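Local atomic coordinates of thiosulfate sulfurtransferase TUM1 (Saccharomyces cerevisiae, PDB entry 3UTN), a protein that transfers sulfur from NFS1 to UBA4 in the 2-thiolation of the tRNA wobble uridine, and has thiosulfate and 3-mercaptopyruvate sulfurtransferase activity. Residues Ser127-Cys130 against Ala131-Gly135; Thr97-Val100 against Phe101-Met105; Leu29-Pro32 against Lys33-Val36. All coordinates share one frame; numbering follows the deposited sequence.

Contact 1: Ser127-Cys130 against Ala131-Gly135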
ATOM      1  N   SER A 127       2.270   0.852  -5.005  1.00 18.32           N
ATOM      2  CA  SER A 127       3.280  -0.166  -4.810  1.00 18.07           C
ATOM      3  C   SER A 127       3.291  -0.681  -3.377  1.00 17.52           C
ATOM      4  O   SER A 127       3.407  -1.879  -3.180  1.00 17.74           O
ATOM      5  CB  SER A 127       4.658   0.318  -5.246  1.00 18.05           C
ATOM      6  OG  SER A 127       5.026   1.483  -4.551  1.00 18.46           O
ATOM      7  N   PRO A 128       3.131   0.206  -2.369  1.00 17.46           N
ATOM      8  CA  PRO A 128       3.128  -0.344  -1.023  1.00 17.73           C
ATOM      9  C   PRO A 128       1.975  -1.310  -0.856  1.00 17.94           C
ATOM     10  O   PRO A 128       2.163  -2.398  -0.329  1.00 17.98           O
ATOM     11  CB  PRO A 128       2.936   0.887  -0.137  1.00 17.60           C
ATOM     12  CG  PRO A 128       3.439   2.019  -0.963  1.00 17.59           C
ATOM     13  CD  PRO A 128       2.978   1.671  -2.340  1.00 17.65           C
ATOM     14  N   ARG A 129       0.796  -0.910  -1.323  1.00 18.33           N
ATOM     15  CA  ARG A 129      -0.368  -1.771  -1.309  1.00 19.03           C
ATOM     16  C   ARG A 129      -0.020  -3.103  -1.937  1.00 18.60           C
ATOM     17  O   ARG A 129      -0.337  -4.159  -1.401  1.00 18.61           O
ATOM     18  CB  ARG A 129      -1.500  -1.132  -2.102  1.00 19.88           C
ATOM     19  CG  ARG A 129      -2.662  -2.066  -2.339  1.00 20.54           C
ATOM     20  CD  ARG A 129      -3.484  -2.160  -1.076  1.00 21.37           C
ATOM     21  NE  ARG A 129      -4.487  -3.200  -1.167  1.00 21.84           N
ATOM     22  CZ  ARG A 129      -5.512  -3.307  -0.337  1.00 22.61           C
ATOM     23  NH1 ARG A 129      -5.668  -2.422   0.632  1.00 22.99           N
ATOM     24  NH2 ARG A 129      -6.383  -4.291  -0.483  1.00 23.05           N
ATOM     25  N   CYS A 130       0.634  -3.034  -3.088  1.00 18.60           N
ATOM     26  CA  CYS A 130       1.012  -4.219  -3.810  1.00 18.69           C
ATOM     27  C   CYS A 130       2.058  -5.039  -3.067  1.00 18.10           C
ATOM     28  O   CYS A 130       1.891  -6.241  -2.892  1.00 17.34           O
ATOM     29  CB  CYS A 130       1.539  -3.847  -5.175  1.00 19.11           C
ATOM     30  SG  CYS A 130       2.275  -5.271  -5.969  1.00 20.74           S
ATOM     31  N   ALA A 131       3.140  -4.391  -2.643  1.00 17.83           N
ATOM     32  CA  ALA A 131       4.190  -5.079  -1.897  1.00 17.99           C
ATOM     33  C   ALA A 131       3.557  -5.744  -0.692  1.00 18.25           C
ATOM     34  O   ALA A 131       3.808  -6.906  -0.384  1.00 18.79           O
ATOM     35  CB  ALA A 131       5.263  -4.101  -1.458  1.00 17.93           C
ATOM     36  N   TRP A 132       2.698  -4.988  -0.036  1.00 18.30           N
ATOM     37  CA  TRP A 132       2.018  -5.464   1.131  1.00 19.25           C
ATOM     38  C   TRP A 132       1.123  -6.619   0.803  1.00 19.45           C
ATOM     39  O   TRP A 132       1.139  -7.613   1.502  1.00 19.49           O
ATOM     40  CB  TRP A 132       1.260  -4.318   1.722  1.00 19.82           C
ATOM     41  CG  TRP A 132       0.330  -4.688   2.810  1.00 20.78           C
ATOM     42  CD1 TRP A 132       0.634  -4.970   4.134  1.00 21.04           C
ATOM     43  CD2 TRP A 132      -1.110  -4.787   2.711  1.00 20.91           C
ATOM     44  NE1 TRP A 132      -0.502  -5.238   4.839  1.00 21.44           N
ATOM     45  CE2 TRP A 132      -1.585  -5.144   4.044  1.00 21.27           C
ATOM     46  CE3 TRP A 132      -2.023  -4.633   1.684  1.00 21.04           C
ATOM     47  CZ2 TRP A 132      -2.920  -5.331   4.313  1.00 21.19           C
ATOM     48  CZ3 TRP A 132      -3.372  -4.818   1.972  1.00 21.15           C
ATOM     49  CH2 TRP A 132      -3.804  -5.167   3.253  1.00 21.14           C
ATOM     50  N   THR A 133       0.365  -6.504  -0.280  1.00 19.64           N
ATOM     51  CA  THR A 133      -0.495  -7.595  -0.738  1.00 20.52           C
ATOM     52  C   THR A 133       0.313  -8.861  -0.986  1.00 20.54           C
ATOM     53  O   THR A 133      -0.045  -9.939  -0.517  1.00 21.11           O
ATOM     54  CB  THR A 133      -1.246  -7.203  -2.014  1.00 20.27           C
ATOM     55  OG1 THR A 133      -2.044  -6.056  -1.734  1.00 20.96           O
ATOM     56  CG2 THR A 133      -2.143  -8.347  -2.494  1.00 20.95           C
ATOM     57  N   LEU A 134       1.404  -8.718  -1.727  1.00 20.53           N
ATOM     58  CA  LEU A 134       2.318  -9.820  -1.965  1.00 21.06           C
ATOM     59  C   LEU A 134       2.791 -10.408  -0.655  1.00 21.32           C
ATOM     60  O   LEU A 134       2.726 -11.614  -0.453  1.00 20.93           O
ATOM     61  CB  LEU A 134       3.513  -9.344  -2.781  1.00 20.66           C
ATOM     62  CG  LEU A 134       3.144  -8.882  -4.184  1.00 20.63           C
ATOM     63  CD1 LEU A 134       4.346  -8.210  -4.809  1.00 20.81           C
ATOM     64  CD2 LEU A 134       2.667 -10.054  -5.027  1.00 20.80           C
ATOM     65  N   GLY A 135       3.251  -9.536   0.234  1.00 21.89           N
ATOM     66  CA  GLY A 135       3.702  -9.938   1.556  1.00 22.72           C
ATOM     67  C   GLY A 135       2.593 -10.580   2.354  1.00 23.11           C
ATOM     68  O   GLY A 135       2.784 -11.645   2.928  1.00 23.78           O
TER
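Arg129 and Trp132, one helical turn apart, meet with the edge of the indole at CZ3 aimed at the centre of the guanidinium face, the Arg129 CZ to Trp132 CZ3 separation being 3.5 Å. The two planes lie 62° apart, so this is an edge against a face and not a parallel stack. A bend at chi2 (78°) turns the arginine chain toward the indole. The same turn is tight at the backbone too: Arg129 O accepts from Thr133 N at 2.7 Å and from Thr133 OG1 at 2.6 Å, the two donors coming from opposite faces of the carbonyl plane. Threonine suits this buried place because its hydroxyl, set beside its own backbone N (chi1 -60°), can spend its proton on the preceding turn.

Helix 127-136 is the crossover helix of the beta-alpha-beta unit between parallel strands 115-119 and 141-145 of the first rhodanese domain. Arg129 nevertheless looks across to the second domain, where its NH1 forms a salt bridge with Asp307, and its side chain lies about 7 Å from that of the persulfide-forming Cys282. Trp132 NE1 is satisfied by Glu184.

No flank of this buried turn faces solvent, but contact is looser on the side toward strand 115-119. There Cys130 SG and Leu134 CD1 touch at 3.8 Å, small and branched apolar groups that both rest on Val118.

Contact 2: Thr97-Val100 against Phe101-Met105; sequences TKKV and FDDAM
The first turns of helix 98-107 open at Thr97, the N-cap, whose carbonyl already takes the amide of Phe101 (Phe101 N to Thr97 O, 2.8 Å). Its hydroxyl accepts as well, with Val100 N 3.0 Å from Thr97 OG1 at an N-H...O angle of 165°. Threonine serves here by offering an oxygen to an amide that has no earlier turn to bond to.

Two lysine-aspartate pairs bridge the next turn, the four-residue spacing putting each lysine and its aspartate on the same side of the helix. Lys98 NZ reaches Asp102 OD2 at 2.6 Å, nearly head-on to that C-O bond, after its extended chain folds back at chi4 (-54°). Lys99, bent at both chi3 and chi4, brings NZ to Asp103 OD2 at 2.8 Å on the syn lone pair.

The helix is amphipathic and belongs to the first rhodanese domain. The side away from helix 127-136 carries the salt bridges, the Lys99-Asp103 pair being the more open, while Phe101 and Met105 turn inward against that helix. Met105 CG lies 3.3 Å above one face of the Phe101 ring, offset toward the rim.

Asp102 is the buried acid of the two. Ser176 ties its ion pair to a neighbouring loop, with its N donating to Asp102 OD1 and its O accepting from Lys98 NZ.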
ATOM      1  N   THR A  97      -8.824 -12.235  -2.802  1.00 27.98           N
ATOM      2  CA  THR A  97      -8.932 -13.575  -2.280  1.00 29.03           C
ATOM      3  C   THR A  97      -7.651 -14.308  -2.632  1.00 29.31           C
ATOM      4  O   THR A  97      -6.949 -13.948  -3.593  1.00 28.93           O
ATOM      5  CB  THR A  97     -10.117 -14.325  -2.909  1.00 29.81           C
ATOM      6  OG1 THR A  97      -9.890 -14.461  -4.316  1.00 30.47           O
ATOM      7  CG2 THR A  97     -11.423 -13.571  -2.679  1.00 29.94           C
ATOM      8  N   LYS A  98      -7.345 -15.331  -1.843  1.00 29.57           N
ATOM      9  CA  LYS A  98      -6.232 -16.218  -2.106  1.00 30.69           C
ATOM     10  C   LYS A  98      -6.205 -16.633  -3.574  1.00 30.71           C
ATOM     11  O   LYS A  98      -5.154 -16.581  -4.216  1.00 28.68           O
ATOM     12  CB  LYS A  98      -6.341 -17.448  -1.212  1.00 32.64           C
ATOM     13  CG  LYS A  98      -5.117 -18.340  -1.201  1.00 34.61           C
ATOM     14  CD  LYS A  98      -5.485 -19.716  -0.669  1.00 36.05           C
ATOM     15  CE  LYS A  98      -4.256 -20.595  -0.519  1.00 36.61           C
ATOM     16  NZ  LYS A  98      -3.490 -20.675  -1.793  1.00 38.29           N
ATOM     17  N   LYS A  99      -7.371 -17.018  -4.100  1.00 30.72           N
ATOM     18  CA  LYS A  99      -7.479 -17.505  -5.473  1.00 31.46           C
ATOM     19  C   LYS A  99      -7.167 -16.420  -6.499  1.00 29.45           C
ATOM     20  O   LYS A  99      -6.337 -16.626  -7.377  1.00 28.96           O
ATOM     21  CB  LYS A  99      -8.855 -18.126  -5.737  1.00 33.86           C
ATOM     22  CG  LYS A  99      -9.183 -18.287  -7.215  1.00 36.09           C
ATOM     23  CD  LYS A  99     -10.170 -19.410  -7.476  1.00 38.44           C
ATOM     24  CE  LYS A  99      -9.459 -20.655  -7.985  1.00 40.28           C
ATOM     25  NZ  LYS A  99      -8.888 -20.450  -9.348  1.00 40.86           N
ATOM     26  N   VAL A 100      -7.826 -15.272  -6.384  1.00 28.51           N
ATOM     27  CA  VAL A 100      -7.540 -14.147  -7.268  1.00 27.76           C
ATOM     28  C   VAL A 100      -6.051 -13.826  -7.195  1.00 26.25           C
ATOM     29  O   VAL A 100      -5.399 -13.659  -8.218  1.00 26.09           O
ATOM     30  CB  VAL A 100      -8.410 -12.915  -6.938  1.00 27.51           C
ATOM     31  CG1 VAL A 100      -7.831 -11.643  -7.545  1.00 27.38           C
ATOM     32  CG2 VAL A 100      -9.830 -13.137  -7.439  1.00 28.07           C
ATOM     33  N   PHE A 101      -5.506 -13.791  -5.986  1.00 25.69           N
ATOM     34  CA  PHE A 101      -4.098 -13.510  -5.836  1.00 25.69           C
ATOM     35  C   PHE A 101      -3.225 -14.555  -6.515  1.00 25.44           C
ATOM     36  O   PHE A 101      -2.376 -14.217  -7.326  1.00 24.51           O
ATOM     37  CB  PHE A 101      -3.694 -13.396  -4.382  1.00 25.59           C
ATOM     38  CG  PHE A 101      -2.244 -13.109  -4.212  1.00 25.56           C
ATOM     39  CD1 PHE A 101      -1.767 -11.811  -4.366  1.00 25.21           C
ATOM     40  CD2 PHE A 101      -1.343 -14.139  -3.951  1.00 24.91           C
ATOM     41  CE1 PHE A 101      -0.421 -11.540  -4.226  1.00 24.72           C
ATOM     42  CE2 PHE A 101       0.003 -13.869  -3.809  1.00 24.64           C
ATOM     43  CZ  PHE A 101       0.465 -12.567  -3.949  1.00 24.67           C
ATOM     44  N   ASP A 102      -3.437 -15.823  -6.171  1.00 26.72           N
ATOM     45  CA  ASP A 102      -2.657 -16.912  -6.740  1.00 27.90           C
ATOM     46  C   ASP A 102      -2.778 -16.948  -8.247  1.00 27.50           C
ATOM     47  O   ASP A 102      -1.782 -17.107  -8.945  1.00 28.34           O
ATOM     48  CB  ASP A 102      -3.089 -18.247  -6.147  1.00 29.83           C
ATOM     49  CG  ASP A 102      -2.694 -18.384  -4.706  1.00 31.61           C
ATOM     50  OD1 ASP A 102      -1.918 -17.528  -4.221  1.00 32.31           O
ATOM     51  OD2 ASP A 102      -3.162 -19.337  -4.053  1.00 33.52           O
ATOM     52  N   ASP A 103      -4.004 -16.786  -8.736  1.00 27.83           N
ATOM     53  CA  ASP A 103      -4.261 -16.774 -10.168  1.00 27.93           C
ATOM     54  C   ASP A 103      -3.518 -15.634 -10.814  1.00 26.87           C
ATOM     55  O   ASP A 103      -2.895 -15.817 -11.847  1.00 26.48           O
ATOM     56  CB  ASP A 103      -5.758 -16.679 -10.453  1.00 28.91           C
ATOM     57  CG  ASP A 103      -6.482 -17.969 -10.130  1.00 30.08           C
ATOM     58  OD1 ASP A 103      -5.789 -18.965  -9.848  1.00 30.45           O
ATOM     59  OD2 ASP A 103      -7.729 -17.985 -10.146  1.00 30.79           O
ATOM     60  N   ALA A 104      -3.569 -14.468 -10.180  1.00 26.09           N
ATOM     61  CA  ALA A 104      -2.834 -13.313 -10.659  1.00 25.45           C
ATOM     62  C   ALA A 104      -1.355 -13.648 -10.736  1.00 24.38           C
ATOM     63  O   ALA A 104      -0.737 -13.498 -11.783  1.00 24.82           O
ATOM     64  CB  ALA A 104      -3.066 -12.125  -9.747  1.00 25.65           C
ATOM     65  N   MET A 105      -0.800 -14.123  -9.626  1.00 24.41           N
ATOM     66  CA  MET A 105       0.606 -14.489  -9.571  1.00 24.38           C
ATOM     67  C   MET A 105       0.932 -15.514 -10.639  1.00 24.12           C
ATOM     68  O   MET A 105       1.924 -15.387 -11.354  1.00 22.57           O
ATOM     69  CB  MET A 105       0.959 -15.049  -8.202  1.00 24.81           C
ATOM     70  CG  MET A 105       0.847 -14.060  -7.069  1.00 25.07           C
ATOM     71  SD  MET A 105       1.739 -12.537  -7.408  1.00 26.46           S
ATOM     72  CE  MET A 105       0.393 -11.488  -7.951  1.00 26.18           C
TER

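Contact 3: Leu29-Pro32 against Lys33-Val36; sequences LISP and KAFV
At Ser31 the backbone leaves its extended strand form and coils into a helix, with Phe35 N bonding to Ser31 O at 2.7 Å and Val36 N to Pro32 O at 2.8 Å. Ser31 is the N-cap: its hydroxyl oxygen, held between the backbone N and the carbonyl carbon (chi1 68°), accepts from Ala34 N at 3.0 Å with an N-H...O angle of 163°. With an alanine here the Ala34 amide is likely to be left without its capping acceptor, weakening the first turn of the helix. Pro32 suits the first helical position, where its lack of an N-H costs no bond.

This strand-turn-helix joins edge strand 28-30 of the five-stranded parallel sheet of the first rhodanese domain to helix 32-41. Ile30 pairs by backbone bonds with Leu144 and Asn146, then sends its side chain under the new helix. Its CG1, anti to the backbone N, meets Ala34 CB at 3.5 Å, and CD1 reaches Phe35 CB at 4.0 Å. Alanine's short methyl suits this close approach, while the larger Phe35 ring carries on to pack against Leu145 and Val117. On the exposed side, the Lys33 aliphatic chain passes Ser31 OG, CG coming within 3.3 Å.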
ATOM      1  N   LEU A  29      11.507  -2.370   2.188  1.00 22.45           N
ATOM      2  CA  LEU A  29      11.804  -1.338   1.231  1.00 22.03           C
ATOM      3  C   LEU A  29      13.126  -1.715   0.621  1.00 21.28           C
ATOM      4  O   LEU A  29      13.967  -2.360   1.253  1.00 21.03           O
ATOM      5  CB  LEU A  29      11.922   0.025   1.896  1.00 22.65           C
ATOM      6  CG  LEU A  29      10.701   0.613   2.590  1.00 24.32           C
ATOM      7  CD1 LEU A  29      10.780   2.113   2.426  1.00 24.34           C
ATOM      8  CD2 LEU A  29       9.399   0.087   2.017  1.00 24.50           C
ATOM      9  N   ILE A  30      13.304  -1.333  -0.625  1.00 20.35           N
ATOM     10  CA  ILE A  30      14.584  -1.506  -1.249  1.00 20.22           C
ATOM     11  C   ILE A  30      14.822  -0.259  -2.064  1.00 20.20           C
ATOM     12  O   ILE A  30      13.947   0.197  -2.802  1.00 19.65           O
ATOM     13  CB  ILE A  30      14.656  -2.803  -2.080  1.00 20.16           C
ATOM     14  CG1 ILE A  30      16.103  -3.123  -2.449  1.00 20.45           C
ATOM     15  CG2 ILE A  30      13.742  -2.737  -3.290  1.00 19.87           C
ATOM     16  CD1 ILE A  30      16.288  -4.512  -3.002  1.00 20.41           C
ATOM     17  N   SER A  31      15.997   0.316  -1.882  1.00 20.19           N
ATOM     18  CA  SER A  31      16.384   1.471  -2.648  1.00 20.83           C
ATOM     19  C   SER A  31      16.758   0.974  -4.033  1.00 20.70           C
ATOM     20  O   SER A  31      17.032  -0.213  -4.214  1.00 21.01           O
ATOM     21  CB  SER A  31      17.582   2.149  -2.002  1.00 20.87           C
ATOM     22  OG  SER A  31      18.709   1.309  -2.113  1.00 21.51           O
ATOM     23  N   PRO A  32      16.772   1.877  -5.016  1.00 20.70           N
ATOM     24  CA  PRO A  32      17.254   1.497  -6.331  1.00 21.16           C
ATOM     25  C   PRO A  32      18.644   0.874  -6.278  1.00 21.29           C
ATOM     26  O   PRO A  32      18.871  -0.160  -6.909  1.00 20.84           O
ATOM     27  CB  PRO A  32      17.283   2.826  -7.073  1.00 20.81           C
ATOM     28  CG  PRO A  32      16.160   3.583  -6.469  1.00 20.85           C
ATOM     29  CD  PRO A  32      16.191   3.229  -5.017  1.00 21.12           C
ATOM     30  N   LYS A  33      19.558   1.475  -5.521  1.00 22.20           N
ATOM     31  CA  LYS A  33      20.916   0.939  -5.452  1.00 23.60           C
ATOM     32  C   LYS A  33      20.936  -0.452  -4.853  1.00 22.60           C
ATOM     33  O   LYS A  33      21.586  -1.340  -5.389  1.00 23.63           O
ATOM     34  CB  LYS A  33      21.890   1.870  -4.723  1.00 25.26           C
ATOM     35  CG  LYS A  33      21.704   2.001  -3.221  1.00 27.51           C
ATOM     36  CD  LYS A  33      22.747   2.943  -2.626  1.00 29.76           C
ATOM     37  CE  LYS A  33      23.037   4.108  -3.562  1.00 31.22           C
ATOM     38  NZ  LYS A  33      23.715   5.253  -2.890  1.00 34.22           N
ATOM     39  N   ALA A  34      20.205  -0.638  -3.758  1.00 22.51           N
ATOM     40  CA  ALA A  34      20.120  -1.940  -3.124  1.00 21.79           C
ATOM     41  C   ALA A  34      19.458  -2.898  -4.090  1.00 20.73           C
ATOM     42  O   ALA A  34      19.830  -4.058  -4.174  1.00 20.52           O
ATOM     43  CB  ALA A  34      19.341  -1.857  -1.830  1.00 22.36           C
ATOM     44  N   PHE A  35      18.488  -2.395  -4.841  1.00 20.46           N
ATOM     45  CA  PHE A  35      17.827  -3.218  -5.826  1.00 20.23           C
ATOM     46  C   PHE A  35      18.778  -3.714  -6.903  1.00 20.12           C
ATOM     47  O   PHE A  35      18.799  -4.898  -7.194  1.00 21.14           O
ATOM     48  CB  PHE A  35      16.645  -2.500  -6.459  1.00 19.98           C
ATOM     49  CG  PHE A  35      16.106  -3.205  -7.658  1.00 20.34           C
ATOM     50  CD1 PHE A  35      15.339  -4.355  -7.516  1.00 20.38           C
ATOM     51  CD2 PHE A  35      16.412  -2.755  -8.931  1.00 20.29           C
ATOM     52  CE1 PHE A  35      14.847  -5.015  -8.626  1.00 20.22           C
ATOM     53  CE2 PHE A  35      15.925  -3.414 -10.044  1.00 20.69           C
ATOM     54  CZ  PHE A  35      15.140  -4.545  -9.888  1.00 20.35           C
ATOM     55  N   VAL A  36      19.552  -2.824  -7.510  1.00 19.97           N
ATOM     56  CA  VAL A  36      20.452  -3.283  -8.566  1.00 20.44           C
ATOM     57  C   VAL A  36      21.523  -4.175  -7.966  1.00 20.79           C
ATOM     58  O   VAL A  36      21.933  -5.158  -8.581  1.00 21.35           O
ATOM     59  CB  VAL A  36      21.061  -2.144  -9.406  1.00 20.49           C
ATOM     60  CG1 VAL A  36      19.963  -1.427 -10.172  1.00 20.19           C
ATOM     61  CG2 VAL A  36      21.853  -1.174  -8.548  1.00 19.69           C
TER

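How the contacts relate
Contact 1 is core, its centre about 6 Å from the centre of the chain, whereas contacts 2 and 3, their centres about 17 and 18 Å from it, are only partly buried. Contacts 1 and 2 touch: Leu134 CD2 packs 3.5 Å from Phe101 CZ and 3.6 Å from Met105 SD, joining helices 127-136 and 98-107. Contact 3 touches neither, but Ile30 and contact 1's helix pack on opposite faces of strands 115-119 and 141-145. Both peripheral contacts begin at a hydroxyl N-cap, yet one adds lysine-aspartate pairs and the other anchors mainly through apolar groups. The central helix instead buries polar side chains, Arg129 among them, and that arginine bonds to Asp307 in the second domain.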